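Local coordinates for putative uncharacterized protein gbs0355 (Streptococcus agalactiae, PDB 3OKZ), which has no established function but belongs to the LytR/CpsA/Psr family, whose members probably transfer glycopolymers from lipid carriers to the bacterial cell envelope, at residues T17-I22 / I50-N55; V66-S71 / L98-D103; L104-V109 / T285-A290; V132-D137 / V153-H158; I140-N145 / A165-R170. All coordinates share one frame; numbering follows the deposited sequence.

Interaction 1 (T17-I22 / I50-N55); sequences TKPFSI and INPKTN
The carbonyl oxygen of Ile50 is met twice by the other segment: Phe20 N donates a hydrogen bond to Ile50 O over 2.8 Å, and Pro19 CA approaches Ile50 O at 3.1 Å in a CA-H...O contact. The return bond, Ile50 N to Phe20 O at 3.0 Å, completes an antiparallel hydrogen-bonded pair. Here strand 20-28 begins and strand 41-51 ends, side by side within the mixed central sheet.

The two side chains of this pair run alongside each other. With chi1 of 69°, Phe20 CG stands between its own backbone N and carbonyl carbon, which places one ring face beside the isoleucine; Ile50 CB lies 4.0 Å above that face, displaced toward the rim. Tyr234 meets the same phenylalanine edge-to-face.

Beyond the pair two prolines carry the packing. Pro19 lies parallel to the Asn51 side chain, whose ND2 is bonded to Glu277 O, and Pro52 crosses Pro19 at about a right angle, with Pro19 CG 3.8 Å from Pro52 CD. On the exposed side, Lys18 and Lys53 share a salt-bridge partner, Asp279, which probably offsets the nearness of their amino groups. At the margin, Thr17 CG2 rests 4.0 Å from Pro52 CB.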
# COMPACT_ATOMS: atom_id res chain seq x y z
N THR A 17 21.74 8.10 1.42
CA THR A 17 21.71 6.72 0.96
C THR A 17 21.50 5.73 2.10
O THR A 17 22.14 4.66 2.14
CB THR A 17 23.00 6.36 0.21
OG1 THR A 17 23.43 7.47 -0.58
CG2 THR A 17 22.74 5.17 -0.72
N LYS A 18 20.59 6.07 3.01
CA LYS A 18 20.25 5.25 4.17
C LYS A 18 18.94 4.49 3.87
O LYS A 18 18.05 5.02 3.20
CB LYS A 18 20.07 6.14 5.39
CG LYS A 18 19.79 5.41 6.69
CD LYS A 18 20.98 4.55 7.15
CE LYS A 18 20.59 3.63 8.31
NZ LYS A 18 21.64 2.61 8.63
N PRO A 19 18.81 3.24 4.37
CA PRO A 19 17.60 2.43 4.15
C PRO A 19 16.37 3.24 4.53
O PRO A 19 16.40 4.02 5.49
CB PRO A 19 17.81 1.25 5.07
CG PRO A 19 19.28 1.09 5.08
CD PRO A 19 19.77 2.50 5.20
N PHE A 20 15.27 3.06 3.81
CA PHE A 20 14.10 3.84 4.18
C PHE A 20 12.77 3.14 3.96
O PHE A 20 12.71 2.08 3.34
CB PHE A 20 14.13 5.17 3.45
CG PHE A 20 13.92 5.05 1.97
CD1 PHE A 20 12.64 5.18 1.43
CD2 PHE A 20 14.99 4.81 1.11
CE1 PHE A 20 12.44 5.08 0.05
CE2 PHE A 20 14.79 4.72 -0.28
CZ PHE A 20 13.52 4.85 -0.81
N SER A 21 11.73 3.75 4.52
CA SER A 21 10.37 3.23 4.41
C SER A 21 9.49 4.26 3.75
O SER A 21 9.56 5.45 4.06
CB SER A 21 9.79 2.88 5.78
OG SER A 21 9.55 4.04 6.57
N ILE A 22 8.68 3.79 2.82
CA ILE A 22 7.75 4.66 2.14
C ILE A 22 6.39 3.99 2.14
O ILE A 22 6.27 2.78 1.88
CB ILE A 22 8.21 4.93 0.69
CG1 ILE A 22 7.20 5.83 -0.03
CG2 ILE A 22 8.39 3.61 -0.04
CD1 ILE A 22 7.57 6.16 -1.48
N ILE A 50 13.30 -0.32 1.68
CA ILE A 50 14.38 -0.36 0.69
C ILE A 50 15.68 -0.15 1.45
O ILE A 50 15.84 0.85 2.15
CB ILE A 50 14.28 0.77 -0.37
CG1 ILE A 50 12.91 0.76 -1.05
CG2 ILE A 50 15.36 0.59 -1.42
CD1 ILE A 50 12.16 2.07 -0.93
N ASN A 51 16.59 -1.11 1.34
CA ASN A 51 17.87 -1.03 2.04
C ASN A 51 18.99 -1.11 1.02
O ASN A 51 19.35 -2.20 0.57
CB ASN A 51 18.01 -2.16 3.04
CG ASN A 51 19.22 -2.00 3.92
OD1 ASN A 51 20.33 -1.81 3.44
ND2 ASN A 51 19.01 -2.07 5.23
N PRO A 52 19.57 0.04 0.66
CA PRO A 52 20.65 0.11 -0.33
C PRO A 52 21.85 -0.75 0.07
O PRO A 52 22.57 -1.28 -0.77
CB PRO A 52 20.98 1.59 -0.36
CG PRO A 52 20.71 2.02 1.05
CD PRO A 52 19.39 1.34 1.33
N LYS A 53 22.03 -0.87 1.38
CA LYS A 53 23.12 -1.63 1.97
C LYS A 53 22.96 -3.13 1.72
O LYS A 53 23.70 -3.72 0.93
CB LYS A 53 23.17 -1.32 3.47
CG LYS A 53 24.47 -1.62 4.17
CD LYS A 53 24.43 -1.10 5.61
CE LYS A 53 23.30 -1.74 6.41
NZ LYS A 53 23.27 -1.26 7.82
N THR A 54 21.99 -3.75 2.40
CA THR A 54 21.73 -5.18 2.27
C THR A 54 21.23 -5.53 0.88
O THR A 54 21.04 -6.71 0.56
CB THR A 54 20.67 -5.66 3.25
OG1 THR A 54 19.38 -5.18 2.82
CG2 THR A 54 20.97 -5.14 4.65
N ASN A 55 20.99 -4.50 0.08
CA ASN A 55 20.53 -4.67 -1.30
C ASN A 55 19.24 -5.49 -1.37
O ASN A 55 19.19 -6.53 -2.03
CB ASN A 55 21.64 -5.36 -2.10
CG ASN A 55 21.53 -5.09 -3.57
OD1 ASN A 55 21.56 -3.95 -4.01
ND2 ASN A 55 21.41 -6.16 -4.36

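Interaction 2 (V66-S71 / L98-D103); sequences VLIKLS and LMTVQD
Thr100, on helix 93-105, turns its two branches to different partners in segment 66-71, Ile68 and Ser71. From CB, the methyl branch leaves anti to the backbone N and meets the isoleucine: Thr100 CG2 is 3.7 Å from Ile68 CG2 and 3.9 Å from Ile68 CD1. The two side chains pass at a slant, and the methyl meets both branches of Ile68.

The hydroxyl branch goes the other way. Its chi1 of -55° sets OG1 beside the threonine's own backbone N and back toward the preceding helical turn, where it is hydrogen-bonded to Met96 O. The same oxygen accepts a weak bond from Ser71 N, with 3.5 Å between Ser71 N and Thr100 OG1 and an N-H...O angle of 153°. Ser71 O also lies close, 3.0 Å from Thr100 OG1.

One turn further along the helix, Asp103 points toward the same serine. Ser71 OG is modelled as donating to Asp103 OD2, but the separation is too short to trust and the carboxylate position is uncertain, so the pairing is qualitative.

The contact thus joins the end of strand 67-69, one half of a small two-stranded sheet, to the flank of the helix. Its chemistry divides by branch: a threonine methyl lies against apolar Ile68, whereas Ser71 brings a backbone N that bonds weakly to Thr100 OG1 and a hydroxyl whose pairing with Asp103 is doubtful in its details.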
# COMPACT_ATOMS: atom_id res chain seq x y z
N VAL A 66 -8.58 -4.15 8.89
CA VAL A 66 -7.95 -4.27 10.20
C VAL A 66 -8.57 -3.30 11.21
O VAL A 66 -8.75 -2.11 10.91
CB VAL A 66 -6.43 -4.01 10.09
CG1 VAL A 66 -5.82 -3.77 11.45
CG2 VAL A 66 -5.77 -5.21 9.44
N LEU A 67 -8.92 -3.80 12.39
CA LEU A 67 -9.54 -2.97 13.43
C LEU A 67 -8.48 -2.13 14.12
O LEU A 67 -7.58 -2.67 14.76
CB LEU A 67 -10.24 -3.85 14.45
CG LEU A 67 -11.11 -3.20 15.52
CD1 LEU A 67 -12.26 -2.45 14.86
CD2 LEU A 67 -11.62 -4.27 16.44
N ILE A 68 -8.60 -0.81 14.02
CA ILE A 68 -7.61 0.07 14.63
C ILE A 68 -8.20 1.33 15.25
O ILE A 68 -9.28 1.77 14.86
CB ILE A 68 -6.55 0.49 13.56
CG1 ILE A 68 -5.16 0.60 14.20
CG2 ILE A 68 -6.90 1.85 12.97
CD1 ILE A 68 -4.06 0.84 13.20
N LYS A 69 -7.50 1.91 16.21
CA LYS A 69 -7.94 3.15 16.85
C LYS A 69 -7.29 4.28 16.05
O LYS A 69 -6.14 4.64 16.29
CB LYS A 69 -7.45 3.21 18.30
CG LYS A 69 -7.69 4.53 19.01
CD LYS A 69 -7.11 4.48 20.42
CE LYS A 69 -7.37 5.77 21.20
NZ LYS A 69 -8.83 6.09 21.32
N LEU A 70 -8.04 4.81 15.09
CA LEU A 70 -7.52 5.87 14.24
C LEU A 70 -6.69 6.91 14.96
O LEU A 70 -7.08 7.41 16.01
CB LEU A 70 -8.65 6.60 13.53
CG LEU A 70 -9.64 5.76 12.75
CD1 LEU A 70 -10.61 6.70 12.02
CD2 LEU A 70 -8.89 4.86 11.77
N SER A 71 -5.55 7.24 14.38
CA SER A 71 -4.67 8.27 14.92
C SER A 71 -4.80 9.41 13.93
O SER A 71 -4.93 9.17 12.73
CB SER A 71 -3.22 7.78 14.97
OG SER A 71 -3.12 6.60 15.76
N LEU A 98 -1.15 8.12 7.08
CA LEU A 98 0.22 8.01 7.51
C LEU A 98 0.29 7.87 9.02
O LEU A 98 0.87 6.90 9.53
CB LEU A 98 1.03 9.23 7.07
CG LEU A 98 2.50 9.09 7.47
CD1 LEU A 98 3.14 7.98 6.66
CD2 LEU A 98 3.23 10.40 7.25
N MSE A 99 -0.31 8.81 9.74
CA MSE A 99 -0.27 8.78 11.20
C MSE A 99 -0.81 7.47 11.77
O MSE A 99 -0.21 6.89 12.68
CB MSE A 99 -1.04 9.96 11.76
CG MSE A 99 -0.42 11.30 11.36
SE MSE A 99 -1.21 12.83 12.21
CE MSE A 99 0.10 13.09 13.61
N THR A 100 -1.94 7.02 11.22
CA THR A 100 -2.58 5.78 11.65
C THR A 100 -1.65 4.61 11.37
O THR A 100 -1.55 3.68 12.17
CB THR A 100 -3.90 5.53 10.90
OG1 THR A 100 -4.76 6.67 11.05
CG2 THR A 100 -4.61 4.30 11.45
N VAL A 101 -0.95 4.66 10.24
CA VAL A 101 -0.03 3.58 9.89
C VAL A 101 1.22 3.59 10.75
O VAL A 101 1.74 2.53 11.10
CB VAL A 101 0.37 3.65 8.39
CG1 VAL A 101 1.64 2.83 8.15
CG2 VAL A 101 -0.79 3.13 7.52
N GLN A 102 1.70 4.78 11.08
CA GLN A 102 2.89 4.86 11.91
C GLN A 102 2.56 4.27 13.28
O GLN A 102 3.37 3.54 13.85
CB GLN A 102 3.37 6.31 12.03
CG GLN A 102 3.88 6.90 10.72
CD GLN A 102 4.62 8.22 10.89
OE1 GLN A 102 5.20 8.74 9.94
NE2 GLN A 102 4.58 8.77 12.09
N ASP A 103 1.38 4.57 13.80
CA ASP A 103 0.99 4.04 15.11
C ASP A 103 0.67 2.56 15.07
O ASP A 103 0.80 1.87 16.09
CB ASP A 103 -0.22 4.80 15.67
CG ASP A 103 0.15 6.18 16.17
OD1 ASP A 103 1.33 6.38 16.54
OD2 ASP A 103 -0.75 7.06 16.19

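Interaction 3 (L104-V109 / T285-A290); sequences LLDINV and TLKTSA
An ST turn at Thr288, in the extended chain 285-290, meets the C-terminal end of helix 93-105 through Leu104. The helix ends at Asp106, the first residue to leave helical angles, with a positive phi (63°); a probable hydrogen bond from Ile107 N to Gln102 O makes this a Schellman-like ending.

Thr288 OG1 holds the crossing. It donates to Leu104 O over 2.8 Å, arriving well to the side of the carbonyl at a C=O...O angle of 118°. It also accepts from Ala290 N at 3.2 Å, the bond that defines the ST turn. One hydroxyl thus gives to a carbonyl of the helix end and accepts within its own loop. The torsion at Thr288, chi1 -175°, extends OG1 opposite the backbone N and toward the helix.

Apolar contact is slight: Leu104 CD1 lies 4.2 Å from Ala290 CB. Further out, Asp106 crosses Lys287 at about a right angle, its OD1 3.6 Å from Lys287 CD, along the aliphatic part of the lysine. The charged ends of this pair do not touch; Asp106 OD2 forms its salt bridge with Lys275 of helix 264-277. On the other side of Thr288, Ser289 OG comes to 3.6 Å from Leu104 N.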
# COMPACT_ATOMS: atom_id res chain seq x y z
N LEU A 104 0.25 2.08 13.91
CA LEU A 104 -0.07 0.67 13.73
C LEU A 104 1.19 -0.19 13.85
O LEU A 104 1.22 -1.17 14.58
CB LEU A 104 -0.69 0.44 12.35
CG LEU A 104 -0.55 -0.97 11.74
CD1 LEU A 104 -1.27 -2.01 12.60
CD2 LEU A 104 -1.10 -0.95 10.32
N LEU A 105 2.23 0.20 13.11
CA LEU A 105 3.48 -0.54 13.11
C LEU A 105 4.51 -0.12 14.15
O LEU A 105 5.51 -0.80 14.33
CB LEU A 105 4.12 -0.46 11.74
CG LEU A 105 3.31 -0.99 10.57
CD1 LEU A 105 4.07 -0.70 9.27
CD2 LEU A 105 3.07 -2.49 10.73
N ASP A 106 4.27 1.00 14.83
CA ASP A 106 5.22 1.49 15.83
C ASP A 106 6.55 1.83 15.15
O ASP A 106 7.60 1.25 15.47
CB ASP A 106 5.48 0.43 16.90
CG ASP A 106 6.40 0.93 17.99
OD1 ASP A 106 6.10 1.99 18.57
OD2 ASP A 106 7.42 0.26 18.27
N ILE A 107 6.49 2.78 14.22
CA ILE A 107 7.66 3.19 13.46
C ILE A 107 7.37 4.48 12.72
O ILE A 107 6.21 4.81 12.43
CB ILE A 107 8.05 2.09 12.44
CG1 ILE A 107 9.36 2.45 11.74
CG2 ILE A 107 6.96 1.95 11.38
CD1 ILE A 107 9.79 1.42 10.72
N ASN A 108 8.42 5.23 12.42
CA ASN A 108 8.27 6.46 11.67
C ASN A 108 8.51 6.12 10.21
O ASN A 108 9.53 5.54 9.83
CB ASN A 108 9.27 7.52 12.17
CG ASN A 108 8.83 8.14 13.52
OD1 ASN A 108 9.51 9.02 14.06
ND2 ASN A 108 7.70 7.68 14.05
N VAL A 109 7.52 6.44 9.39
CA VAL A 109 7.57 6.15 7.96
C VAL A 109 8.26 7.26 7.16
O VAL A 109 7.64 8.26 6.82
CB VAL A 109 6.14 5.95 7.41
CG1 VAL A 109 6.19 5.54 5.95
CG2 VAL A 109 5.42 4.91 8.23
N THR A 285 8.42 -5.99 23.73
CA THR A 285 7.01 -5.88 24.09
C THR A 285 6.35 -5.06 23.00
O THR A 285 6.93 -4.10 22.51
CB THR A 285 6.80 -5.19 25.47
OG1 THR A 285 6.89 -3.77 25.31
CG2 THR A 285 7.87 -5.65 26.46
N LEU A 286 5.15 -5.45 22.62
CA LEU A 286 4.43 -4.77 21.57
C LEU A 286 3.70 -3.49 21.98
O LEU A 286 3.27 -3.34 23.12
CB LEU A 286 3.45 -5.77 20.93
CG LEU A 286 2.30 -5.31 20.03
CD1 LEU A 286 2.81 -4.46 18.88
CD2 LEU A 286 1.58 -6.55 19.51
N LYS A 287 3.59 -2.57 21.02
CA LYS A 287 2.89 -1.29 21.16
C LYS A 287 2.28 -1.03 19.80
O LYS A 287 2.94 -1.19 18.77
CB LYS A 287 3.87 -0.16 21.52
CG LYS A 287 3.30 1.24 21.37
CD LYS A 287 4.37 2.27 21.69
CE LYS A 287 3.99 3.68 21.23
NZ LYS A 287 2.85 4.25 21.99
N THR A 288 1.01 -0.65 19.78
CA THR A 288 0.30 -0.38 18.53
C THR A 288 -0.98 0.34 18.87
O THR A 288 -1.38 0.39 20.04
CB THR A 288 -0.10 -1.69 17.82
OG1 THR A 288 -0.70 -1.38 16.56
CG2 THR A 288 -1.11 -2.45 18.65
N SER A 289 -1.64 0.90 17.86
CA SER A 289 -2.90 1.59 18.10
C SER A 289 -4.05 0.70 17.65
O SER A 289 -5.22 1.08 17.73
CB SER A 289 -2.94 2.92 17.34
OG SER A 289 -2.55 2.75 15.99
N ALA A 290 -3.71 -0.50 17.20
CA ALA A 290 -4.70 -1.44 16.73
C ALA A 290 -5.21 -2.32 17.86
O ALA A 290 -4.51 -2.58 18.83
CB ALA A 290 -4.13 -2.32 15.61

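Interaction 4 (V132-D137 / V153-H158); sequences VTNKFD and VEPGTH
This is a two-stranded antiparallel ladder, strand 130-134 against strand 156-160, far from the centre of the chain; Thr133 and Thr157 face each other at its middle. The short strand axes run 152° apart and approach to 4.4 Å. Backbone bonds join Val132 with His158, and Asn134 with Gly156, either side of that threonine pair.

Thr133 and Thr157 form the non-hydrogen-bonded pair, and their hydroxyls are bonded to each other: OG1 of Thr133 and OG1 of Thr157 lie 2.7 Å apart, with either able to be the donor. Both OG1 atoms stand beside their own backbone N, which turns them toward each other on the exposed face.

The other face carries Val132 and Asn134. Val132 CG2 lies 4.3 Å from Val153 CG1. Asn134 CB sits 3.4 Å from Glu154 O, while its ND2 is bonded to Phe138 O and its OD1 takes a weak bond from Phe136 N. Gly156 adopts a phi of 105° with an extended psi, a conformation that calls for glycine, just where the chain enters the strand.

Toward the rest of the fold, Val132 packs on Glu188 and Lys192 of helix 178-200, and Val153 reaches Ile140 in the neighbouring short strand 140-141.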
# COMPACT_ATOMS: atom_id res chain seq x y z
N VAL A 132 0.13 -10.81 -17.17
CA VAL A 132 -0.36 -11.53 -15.99
C VAL A 132 -1.14 -12.77 -16.39
O VAL A 132 -1.67 -12.84 -17.50
CB VAL A 132 -1.30 -10.68 -15.11
CG1 VAL A 132 -0.53 -9.53 -14.47
CG2 VAL A 132 -2.50 -10.20 -15.93
N THR A 133 -1.23 -13.72 -15.47
CA THR A 133 -1.93 -14.98 -15.71
C THR A 133 -3.21 -15.10 -14.86
O THR A 133 -3.15 -15.04 -13.63
CB THR A 133 -1.02 -16.19 -15.38
OG1 THR A 133 0.21 -16.09 -16.13
CG2 THR A 133 -1.72 -17.50 -15.72
N ASN A 134 -4.35 -15.27 -15.52
CA ASN A 134 -5.63 -15.40 -14.83
C ASN A 134 -5.87 -16.87 -14.51
O ASN A 134 -6.36 -17.62 -15.34
CB ASN A 134 -6.76 -14.87 -15.71
CG ASN A 134 -8.13 -15.22 -15.16
OD1 ASN A 134 -8.35 -15.17 -13.95
ND2 ASN A 134 -9.06 -15.55 -16.05
N LYS A 135 -5.53 -17.26 -13.29
CA LYS A 135 -5.66 -18.65 -12.88
C LYS A 135 -7.09 -19.16 -12.89
O LYS A 135 -7.32 -20.36 -12.79
CB LYS A 135 -5.05 -18.84 -11.48
CG LYS A 135 -5.67 -17.93 -10.43
CD LYS A 135 -5.17 -18.20 -9.02
CE LYS A 135 -5.90 -17.30 -8.03
NZ LYS A 135 -5.51 -17.55 -6.62
N PHE A 136 -8.06 -18.26 -13.04
CA PHE A 136 -9.46 -18.66 -13.05
C PHE A 136 -9.98 -19.18 -14.39
O PHE A 136 -9.27 -19.22 -15.39
CB PHE A 136 -10.36 -17.50 -12.60
CG PHE A 136 -9.97 -16.91 -11.28
CD1 PHE A 136 -9.26 -15.72 -11.22
CD2 PHE A 136 -10.29 -17.57 -10.10
CE1 PHE A 136 -8.87 -15.19 -9.99
CE2 PHE A 136 -9.91 -17.04 -8.86
CZ PHE A 136 -9.20 -15.85 -8.81
N ASP A 137 -11.24 -19.60 -14.38
CA ASP A 137 -11.89 -20.12 -15.57
C ASP A 137 -12.70 -19.02 -16.22
O ASP A 137 -12.91 -19.03 -17.43
CB ASP A 137 -12.80 -21.26 -15.18
CG ASP A 137 -12.10 -22.59 -15.19
OD1 ASP A 137 -10.96 -22.67 -14.69
OD2 ASP A 137 -12.70 -23.56 -15.71
N VAL A 153 -9.91 -9.58 -17.84
CA VAL A 153 -8.72 -10.34 -18.18
C VAL A 153 -9.14 -11.79 -18.42
O VAL A 153 -9.46 -12.53 -17.49
CB VAL A 153 -7.65 -10.25 -17.06
CG1 VAL A 153 -6.39 -11.02 -17.45
CG2 VAL A 153 -7.31 -8.80 -16.79
N GLU A 154 -9.15 -12.20 -19.69
CA GLU A 154 -9.54 -13.56 -20.05
C GLU A 154 -8.66 -14.58 -19.37
O GLU A 154 -7.54 -14.27 -18.98
CB GLU A 154 -9.49 -13.73 -21.57
CG GLU A 154 -10.54 -12.92 -22.31
CD GLU A 154 -11.96 -13.38 -22.01
OE1 GLU A 154 -12.91 -12.55 -22.08
OE2 GLU A 154 -12.12 -14.59 -21.70
N PRO A 155 -9.16 -15.82 -19.19
CA PRO A 155 -8.34 -16.86 -18.53
C PRO A 155 -7.06 -17.08 -19.30
O PRO A 155 -7.03 -16.93 -20.51
CB PRO A 155 -9.25 -18.09 -18.56
CG PRO A 155 -10.61 -17.49 -18.48
CD PRO A 155 -10.52 -16.32 -19.44
N GLY A 156 -6.00 -17.42 -18.57
CA GLY A 156 -4.71 -17.66 -19.19
C GLY A 156 -3.72 -16.54 -18.97
O GLY A 156 -3.84 -15.76 -18.02
N THR A 157 -2.71 -16.47 -19.84
CA THR A 157 -1.70 -15.44 -19.75
C THR A 157 -1.93 -14.44 -20.86
O THR A 157 -2.34 -14.81 -21.96
CB THR A 157 -0.27 -16.01 -19.88
OG1 THR A 157 0.04 -16.82 -18.73
CG2 THR A 157 0.75 -14.88 -19.99
N HIS A 158 -1.69 -13.16 -20.57
CA HIS A 158 -1.87 -12.10 -21.56
C HIS A 158 -1.13 -10.84 -21.13
O HIS A 158 -0.89 -10.62 -19.94
CB HIS A 158 -3.33 -11.70 -21.72
CG HIS A 158 -4.28 -12.85 -21.85
ND1 HIS A 158 -4.57 -13.69 -20.81
CD2 HIS A 158 -5.01 -13.28 -22.90
CE1 HIS A 158 -5.45 -14.59 -21.20
NE2 HIS A 158 -5.73 -14.36 -22.47

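Interaction 5 (I140-N145 / A165-R170); sequences ISIAAN and ALVYSR
Val167, near the end of helix 162-168, presses its CG1 against the backbone of segment 140-145: CG1 lies 3.5 Å from Ser141 CA and 3.7 Å from Ile140 O. This is the dense part of the contact. The methyl sits anti to the valine's backbone N (chi1 -180°), which directs it toward segment 140-145, and Ile142 CG2 closes in from the next position, 4.2 Å from Val167 CG1.

On one flank Ile140 sends its CD1 to the edge of the Tyr168 ring, near the ring plane. The approach is therefore edge-on and not over a face. The phenol oxygen points onward, where Tyr168 OH makes a weak hydrogen bond to Glu188. No hydrogen bond joins the two segments; the contact between them is one of van der Waals packing.

The other flank is looser. Ile142 CD1 touches only the aliphatic part of Arg170, 3.8 Å from its CD, and the two side chains pass at a slant. The arginine stays extended from CG to NE, which carries its guanidinium away from the isoleucine to a salt bridge with Asp43; the ion pairs to Asp28 and Glu146 are long and weak. Ser141 turns its CB away from the helix, and past Ile142 the chain leaves it for the exposed, poorly ordered Asn145.

Arg170 thus leads from buried helix-to-chain packing to a cluster with Asp43 and Arg182 that resembles the charged pocket in which LytR/CpsA/Psr domains probably bind the pyrophosphate of polyprenyl lipids.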
# COMPACT_ATOMS: atom_id res chain seq x y z
N ILE A 140 -11.57 -12.16 -15.25
CA ILE A 140 -11.42 -11.35 -14.06
C ILE A 140 -12.10 -10.04 -14.41
O ILE A 140 -11.77 -9.42 -15.42
CB ILE A 140 -9.94 -11.09 -13.74
CG1 ILE A 140 -9.26 -12.38 -13.31
CG2 ILE A 140 -9.81 -10.05 -12.66
CD1 ILE A 140 -7.83 -12.21 -12.84
N SER A 141 -13.08 -9.63 -13.61
CA SER A 141 -13.79 -8.40 -13.91
C SER A 141 -14.56 -7.84 -12.72
O SER A 141 -14.81 -8.53 -11.73
CB SER A 141 -14.76 -8.62 -15.08
OG SER A 141 -16.10 -8.66 -14.63
N ILE A 142 -14.94 -6.57 -12.84
CA ILE A 142 -15.68 -5.89 -11.79
C ILE A 142 -16.83 -5.08 -12.39
O ILE A 142 -17.33 -4.13 -11.78
CB ILE A 142 -14.74 -4.97 -11.00
CG1 ILE A 142 -14.33 -3.77 -11.87
CG2 ILE A 142 -13.50 -5.76 -10.55
CD1 ILE A 142 -13.21 -2.94 -11.29
N ALA A 143 -17.24 -5.46 -13.60
CA ALA A 143 -18.33 -4.78 -14.28
C ALA A 143 -19.61 -4.94 -13.47
O ALA A 143 -20.44 -4.04 -13.42
CB ALA A 143 -18.51 -5.36 -15.67
N ALA A 144 -19.74 -6.10 -12.84
CA ALA A 144 -20.91 -6.40 -12.03
C ALA A 144 -21.21 -5.29 -11.03
O ALA A 144 -22.30 -4.71 -11.04
CB ALA A 144 -20.69 -7.71 -11.29
N ASN A 145 -20.24 -4.99 -10.16
CA ASN A 145 -20.42 -3.98 -9.13
C ASN A 145 -20.01 -2.57 -9.56
O ASN A 145 -20.25 -1.60 -8.84
CB ASN A 145 -19.62 -4.38 -7.89
CG ASN A 145 -19.60 -5.89 -7.68
OD1 ASN A 145 -19.04 -6.64 -8.50
ND2 ASN A 145 -20.21 -6.34 -6.59
N ALA A 165 -5.25 -3.84 -16.18
CA ALA A 165 -4.45 -3.95 -14.98
C ALA A 165 -5.22 -3.47 -13.75
O ALA A 165 -5.15 -4.08 -12.68
CB ALA A 165 -3.15 -3.15 -15.14
N LEU A 166 -5.96 -2.37 -13.91
CA LEU A 166 -6.75 -1.83 -12.81
C LEU A 166 -7.76 -2.89 -12.37
O LEU A 166 -7.86 -3.22 -11.18
CB LEU A 166 -7.47 -0.56 -13.25
CG LEU A 166 -8.48 0.05 -12.27
CD1 LEU A 166 -7.82 0.31 -10.94
CD2 LEU A 166 -9.05 1.34 -12.83
N VAL A 167 -8.50 -3.44 -13.34
CA VAL A 167 -9.51 -4.47 -13.07
C VAL A 167 -8.87 -5.69 -12.40
O VAL A 167 -9.45 -6.27 -11.47
CB VAL A 167 -10.24 -4.90 -14.37
CG1 VAL A 167 -11.29 -5.97 -14.06
CG2 VAL A 167 -10.92 -3.69 -15.02
N TYR A 168 -7.68 -6.06 -12.84
CA TYR A 168 -6.97 -7.20 -12.28
C TYR A 168 -6.58 -7.01 -10.82
O TYR A 168 -6.47 -7.98 -10.07
CB TYR A 168 -5.72 -7.48 -13.10
CG TYR A 168 -4.95 -8.72 -12.69
CD1 TYR A 168 -5.43 -9.99 -12.97
CD2 TYR A 168 -3.72 -8.60 -12.05
CE1 TYR A 168 -4.71 -11.12 -12.63
CE2 TYR A 168 -2.98 -9.74 -11.70
CZ TYR A 168 -3.49 -10.98 -12.00
OH TYR A 168 -2.74 -12.10 -11.70
N SER A 169 -6.36 -5.77 -10.40
CA SER A 169 -5.97 -5.54 -9.02
C SER A 169 -7.12 -5.10 -8.11
O SER A 169 -6.90 -4.78 -6.94
CB SER A 169 -4.84 -4.52 -8.95
OG SER A 169 -5.22 -3.33 -9.62
N ARG A 170 -8.33 -5.07 -8.64
CA ARG A 170 -9.48 -4.69 -7.82
C ARG A 170 -10.37 -5.90 -7.55
O ARG A 170 -11.02 -5.98 -6.51
CB ARG A 170 -10.30 -3.60 -8.52
CG ARG A 170 -9.84 -2.17 -8.27
CD ARG A 170 -10.63 -1.22 -9.16
NE ARG A 170 -10.65 0.14 -8.64
CZ ARG A 170 -11.16 0.48 -7.46
NH1 ARG A 170 -11.68 -0.44 -6.67
NH2 ARG A 170 -11.14 1.75 -7.07

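Interaction 5 is a buried contact, whereas interactions 1 to 4 mix buried and exposed residues. Interactions 2 and 3 both use helix 93-105 and lie with centres about 9 Å apart; Lys69 N, on the first, probably bonds to Ser289 O, on the second. Interactions 4 and 5 interleave along the chain and meet through Val153 N and Ile140 O, with Tyr168 packed against Val132. Interaction 1 touches interaction 3 through Ser21 and Val109. Chemistry follows place: antiparallel backbone pairing underlies 1 (one pair) and 4 (a short ladder), a hydroxyl bond joins helix and loop in 3, those in 2 are weak or doubtful, and apolar packing, with a tyrosine ring edge, makes up 5.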